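Local coordinates for protein phosphoribulokinase (Rhodobacter sphaeroides, PDB 1A7J) that catalyses the ATP-dependent phosphorylation of D-ribulose 5-phosphate to D-ribulose 1,5-bisphosphate in the Calvin cycle, at residues A[44-55]-A[67-76]. Sequence-based numbering, arbitrary orientation.
Sequences FHRFNRADMKAE and FSHFSYEANE. With SO4 (sulfate ion), chain B.
H45 and H69 form an offset stack, with ring centroids 4.1 Å apart and planes at 22°. H69 is sandwiched: the H45 ring covers one face and M52 SD lies over the other, 4.3 Å from the centroid. At the ring edge, H69 ND1 donates to sulfate O3 at 3.1 Å. Losing the H45 ring to an alanine is likely to bare one face of H69 and leave its ring freer to turn away from the sulfate.

M52 CG is anti to the backbone N (chi1 171°), which sends the thioether across to the 67-76 loop. There SD also makes an oblique Met-aromatic contact with F67. E55 CG packs on the same ring, while its carboxylate pairs with R58 and R59.

Two backbone bonds flank H45: E76 N to F44 O, and R46 N to A74 O at 3.0 Å. They make a single bridge between H45 and N75.

R46 NH2 forms a salt bridge with E76 OE1 at 2.7 Å. The guanidinium and carboxylate planes stand 82° apart, and the NE to OE2 bond is weak.

The contact holds the lead-in and first turns of helix 49-62 against the 67-76 loop that follows it, beside the active site of this P-loop kinase fold. S68 lies near catalytic-site R187.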
loop_
_atom_site.group_PDB
_atom_site.type_symbol
_atom_site.label_atom_id
_atom_site.label_comp_id
_atom_site.label_asym_id
_atom_site.label_seq_id
_atom_site.Cartn_x
_atom_site.Cartn_y
_atom_site.Cartn_z
ATOM N N PHE A 44 -10.879 5.320 2.623
ATOM C CA PHE A 44 -11.002 5.520 4.073
ATOM C C PHE A 44 -10.233 6.708 4.605
ATOM O O PHE A 44 -9.801 6.701 5.758
ATOM C CB PHE A 44 -10.583 4.269 4.835
ATOM C CG PHE A 44 -11.515 3.128 4.661
ATOM C CD1 PHE A 44 -11.512 2.392 3.489
ATOM C CD2 PHE A 44 -12.392 2.783 5.670
ATOM C CE1 PHE A 44 -12.358 1.322 3.322
ATOM C CE2 PHE A 44 -13.247 1.715 5.509
ATOM C CZ PHE A 44 -13.228 0.983 4.329
ATOM N N HIS A 45 -10.060 7.724 3.764
ATOM C CA HIS A 45 -9.653 9.039 4.234
ATOM C C HIS A 45 -10.835 9.661 4.934
ATOM O O HIS A 45 -11.952 9.558 4.454
ATOM C CB HIS A 45 -9.243 9.923 3.065
ATOM C CG HIS A 45 -7.913 9.578 2.477
ATOM N ND1 HIS A 45 -7.506 10.047 1.251
ATOM C CD2 HIS A 45 -6.903 8.813 2.941
ATOM C CE1 HIS A 45 -6.300 9.584 0.976
ATOM N NE2 HIS A 45 -5.910 8.827 1.991
ATOM N N ARG A 46 -10.589 10.313 6.060
ATOM C CA ARG A 46 -11.648 10.985 6.795
ATOM C C ARG A 46 -12.294 12.121 5.990
ATOM O O ARG A 46 -13.520 12.329 6.053
ATOM C CB ARG A 46 -11.102 11.520 8.124
ATOM C CG ARG A 46 -12.163 11.759 9.189
ATOM C CD ARG A 46 -11.704 11.276 10.562
ATOM N NE ARG A 46 -12.514 10.162 11.075
ATOM C CZ ARG A 46 -12.057 9.225 11.904
ATOM N NH1 ARG A 46 -10.766 9.184 12.218
ATOM N NH2 ARG A 46 -12.874 8.290 12.377
ATOM N N PHE A 47 -11.488 12.841 5.209
ATOM C CA PHE A 47 -11.964 14.071 4.583
ATOM C C PHE A 47 -11.886 14.021 3.079
ATOM O O PHE A 47 -10.944 13.465 2.511
ATOM C CB PHE A 47 -11.168 15.276 5.082
ATOM C CG PHE A 47 -11.166 15.435 6.567
ATOM C CD1 PHE A 47 -12.360 15.645 7.250
ATOM C CD2 PHE A 47 -9.975 15.379 7.289
ATOM C CE1 PHE A 47 -12.370 15.803 8.626
ATOM C CE2 PHE A 47 -9.973 15.535 8.667
ATOM C CZ PHE A 47 -11.172 15.746 9.337
ATOM N N ASN A 48 -12.932 14.545 2.448
ATOM C CA ASN A 48 -12.903 14.931 1.038
ATOM C C ASN A 48 -11.955 16.112 0.888
ATOM O O ASN A 48 -11.573 16.737 1.888
ATOM C CB ASN A 48 -14.306 15.334 0.567
ATOM C CG ASN A 48 -14.953 16.383 1.463
ATOM O OD1 ASN A 48 -15.152 16.162 2.657
ATOM N ND2 ASN A 48 -15.286 17.526 0.886
ATOM N N ARG A 49 -11.648 16.466 -0.356
ATOM C CA ARG A 49 -10.629 17.474 -0.638
ATOM C C ARG A 49 -10.839 18.788 0.140
ATOM O O ARG A 49 -9.971 19.193 0.922
ATOM C CB ARG A 49 -10.544 17.735 -2.153
ATOM C CG ARG A 49 -9.158 18.161 -2.676
ATOM C CD ARG A 49 -9.158 18.435 -4.194
ATOM N NE ARG A 49 -8.663 17.294 -4.973
ATOM C CZ ARG A 49 -8.942 17.069 -6.258
ATOM N NH1 ARG A 49 -9.722 17.896 -6.949
ATOM N NH2 ARG A 49 -8.447 15.996 -6.857
ATOM N N ALA A 50 -12.033 19.370 0.066
ATOM C CA ALA A 50 -12.257 20.677 0.680
ATOM C C ALA A 50 -12.055 20.606 2.172
ATOM O O ALA A 50 -11.288 21.383 2.728
ATOM C CB ALA A 50 -13.647 21.168 0.384
ATOM N N ASP A 51 -12.645 19.584 2.787
ATOM C CA ASP A 51 -12.587 19.401 4.232
ATOM C C ASP A 51 -11.163 19.296 4.740
ATOM O O ASP A 51 -10.815 19.845 5.797
ATOM C CB ASP A 51 -13.374 18.157 4.630
ATOM C CG ASP A 51 -14.867 18.393 4.650
ATOM O OD1 ASP A 51 -15.294 19.528 4.334
ATOM O OD2 ASP A 51 -15.619 17.458 4.993
ATOM N N MET A 52 -10.323 18.639 3.954
ATOM C CA MET A 52 -8.955 18.394 4.369
ATOM C C MET A 52 -8.138 19.646 4.142
ATOM O O MET A 52 -7.415 20.087 5.031
ATOM C CB MET A 52 -8.373 17.228 3.580
ATOM C CG MET A 52 -6.890 17.009 3.781
ATOM S SD MET A 52 -6.485 15.684 4.929
ATOM C CE MET A 52 -4.735 16.094 5.243
ATOM N N LYS A 53 -8.336 20.263 2.980
ATOM C CA LYS A 53 -7.599 21.463 2.599
ATOM C C LYS A 53 -7.907 22.509 3.654
ATOM O O LYS A 53 -7.034 23.267 4.091
ATOM C CB LYS A 53 -8.050 21.953 1.211
ATOM C CG LYS A 53 -7.678 21.022 0.033
ATOM C CD LYS A 53 -6.157 20.996 -0.281
ATOM C CE LYS A 53 -5.741 19.810 -1.181
ATOM N NZ LYS A 53 -5.957 20.053 -2.650
ATOM N N ALA A 54 -9.105 22.377 4.211
ATOM C CA ALA A 54 -9.580 23.256 5.261
ATOM C C ALA A 54 -9.013 22.812 6.595
ATOM O O ALA A 54 -8.529 23.646 7.371
ATOM C CB ALA A 54 -11.094 23.230 5.297
ATOM N N GLU A 55 -8.978 21.495 6.808
ATOM C CA GLU A 55 -8.454 20.947 8.046
ATOM C C GLU A 55 -6.999 21.335 8.238
ATOM O O GLU A 55 -6.562 21.544 9.363
ATOM C CB GLU A 55 -8.584 19.435 8.051
ATOM C CG GLU A 55 -8.111 18.799 9.338
ATOM C CD GLU A 55 -9.017 19.093 10.506
ATOM O OE1 GLU A 55 -10.127 19.606 10.284
ATOM O OE2 GLU A 55 -8.652 18.762 11.644
ATOM N N PHE A 67 0.059 17.709 10.252
ATOM C CA PHE A 67 -1.077 16.967 9.720
ATOM C C PHE A 67 -0.922 16.652 8.220
ATOM O O PHE A 67 -0.536 17.528 7.425
ATOM C CB PHE A 67 -2.364 17.744 9.957
ATOM C CG PHE A 67 -3.598 16.944 9.703
ATOM C CD1 PHE A 67 -3.868 15.814 10.465
ATOM C CD2 PHE A 67 -4.452 17.282 8.664
ATOM C CE1 PHE A 67 -4.952 15.035 10.195
ATOM C CE2 PHE A 67 -5.545 16.510 8.379
ATOM C CZ PHE A 67 -5.798 15.384 9.138
ATOM N N SER A 68 -1.192 15.398 7.847
ATOM C CA SER A 68 -1.199 14.983 6.445
ATOM C C SER A 68 -1.973 13.702 6.289
ATOM O O SER A 68 -2.308 13.063 7.284
ATOM C CB SER A 68 0.221 14.753 5.938
ATOM O OG SER A 68 0.871 13.726 6.671
ATOM N N HIS A 69 -2.075 13.253 5.042
ATOM C CA HIS A 69 -2.759 12.008 4.674
ATOM C C HIS A 69 -2.166 10.740 5.271
ATOM O O HIS A 69 -2.692 9.658 5.062
ATOM C CB HIS A 69 -2.767 11.860 3.157
ATOM C CG HIS A 69 -3.982 12.436 2.508
ATOM N ND1 HIS A 69 -3.917 13.304 1.440
ATOM C CD2 HIS A 69 -5.297 12.304 2.809
ATOM C CE1 HIS A 69 -5.139 13.690 1.115
ATOM N NE2 HIS A 69 -5.995 13.096 1.930
ATOM N N PHE A 70 -0.995 10.875 5.877
ATOM C CA PHE A 70 -0.308 9.791 6.543
ATOM C C PHE A 70 -0.788 9.638 7.988
ATOM O O PHE A 70 -0.783 8.526 8.526
ATOM C CB PHE A 70 1.205 10.058 6.535
ATOM C CG PHE A 70 1.875 9.834 5.192
ATOM C CD1 PHE A 70 1.345 8.937 4.268
ATOM C CD2 PHE A 70 3.086 10.456 4.904
ATOM C CE1 PHE A 70 2.011 8.656 3.076
ATOM C CE2 PHE A 70 3.763 10.184 3.717
ATOM C CZ PHE A 70 3.223 9.280 2.801
ATOM N N SER A 71 -1.128 10.747 8.646
ATOM C CA SER A 71 -1.548 10.683 10.039
ATOM C C SER A 71 -2.785 9.789 10.156
ATOM O O SER A 71 -3.590 9.730 9.225
ATOM C CB SER A 71 -1.886 12.077 10.570
ATOM O OG SER A 71 -1.206 13.087 9.870
ATOM N N TYR A 72 -2.942 9.129 11.309
ATOM C CA TYR A 72 -4.140 8.330 11.618
ATOM C C TYR A 72 -5.419 9.174 11.695
ATOM O O TYR A 72 -6.519 8.669 11.456
ATOM C CB TYR A 72 -3.972 7.625 12.959
ATOM C CG TYR A 72 -2.731 6.777 13.114
ATOM C CD1 TYR A 72 -2.373 5.857 12.151
ATOM C CD2 TYR A 72 -1.993 6.808 14.286
ATOM C CE1 TYR A 72 -1.315 4.980 12.355
ATOM C CE2 TYR A 72 -0.942 5.942 14.495
ATOM C CZ TYR A 72 -0.601 5.027 13.527
ATOM O OH TYR A 72 0.457 4.159 13.722
ATOM N N GLU A 73 -5.284 10.429 12.124
ATOM C CA GLU A 73 -6.445 11.286 12.338
ATOM C C GLU A 73 -7.096 11.604 11.016
ATOM O O GLU A 73 -8.249 12.010 10.975
ATOM C CB GLU A 73 -6.067 12.609 13.009
ATOM C CG GLU A 73 -5.135 12.495 14.181
ATOM C CD GLU A 73 -3.693 12.684 13.770
ATOM O OE1 GLU A 73 -3.340 13.785 13.277
ATOM O OE2 GLU A 73 -2.919 11.714 13.902
ATOM N N ALA A 74 -6.338 11.491 9.937
ATOM C CA ALA A 74 -6.882 11.818 8.630
ATOM C C ALA A 74 -7.481 10.595 7.961
ATOM O O ALA A 74 -7.670 10.595 6.750
ATOM C CB ALA A 74 -5.811 12.434 7.741
ATOM N N ASN A 75 -7.783 9.554 8.743
ATOM C CA ASN A 75 -8.285 8.320 8.146
ATOM C C ASN A 75 -9.340 7.602 8.973
ATOM O O ASN A 75 -9.207 7.442 10.176
ATOM C CB ASN A 75 -7.116 7.377 7.859
ATOM C CG ASN A 75 -6.242 7.872 6.733
ATOM O OD1 ASN A 75 -6.537 7.642 5.570
ATOM N ND2 ASN A 75 -5.187 8.613 7.073
ATOM N N GLU A 76 -10.341 7.080 8.290
ATOM C CA GLU A 76 -11.379 6.327 8.953
ATOM C C GLU A 76 -10.813 5.002 9.430
ATOM O O GLU A 76 -11.221 3.927 8.985
ATOM C CB GLU A 76 -12.541 6.102 7.987
ATOM C CG GLU A 76 -13.393 7.330 7.757
ATOM C CD GLU A 76 -13.842 7.978 9.056
ATOM O OE1 GLU A 76 -13.899 7.289 10.104
ATOM O OE2 GLU A 76 -14.168 9.176 9.041
HETATM S S SO4 B . -0.736 15.110 1.314
HETATM O O1 SO4 B . -1.253 15.478 2.602
HETATM O O2 SO4 B . -0.259 13.755 1.348
HETATM O O3 SO4 B . -1.781 15.228 0.344
HETATM O O4 SO4 B . 0.327 15.982 0.966
HETATM O O HOH W 1 -8.387 7.316 12.732
#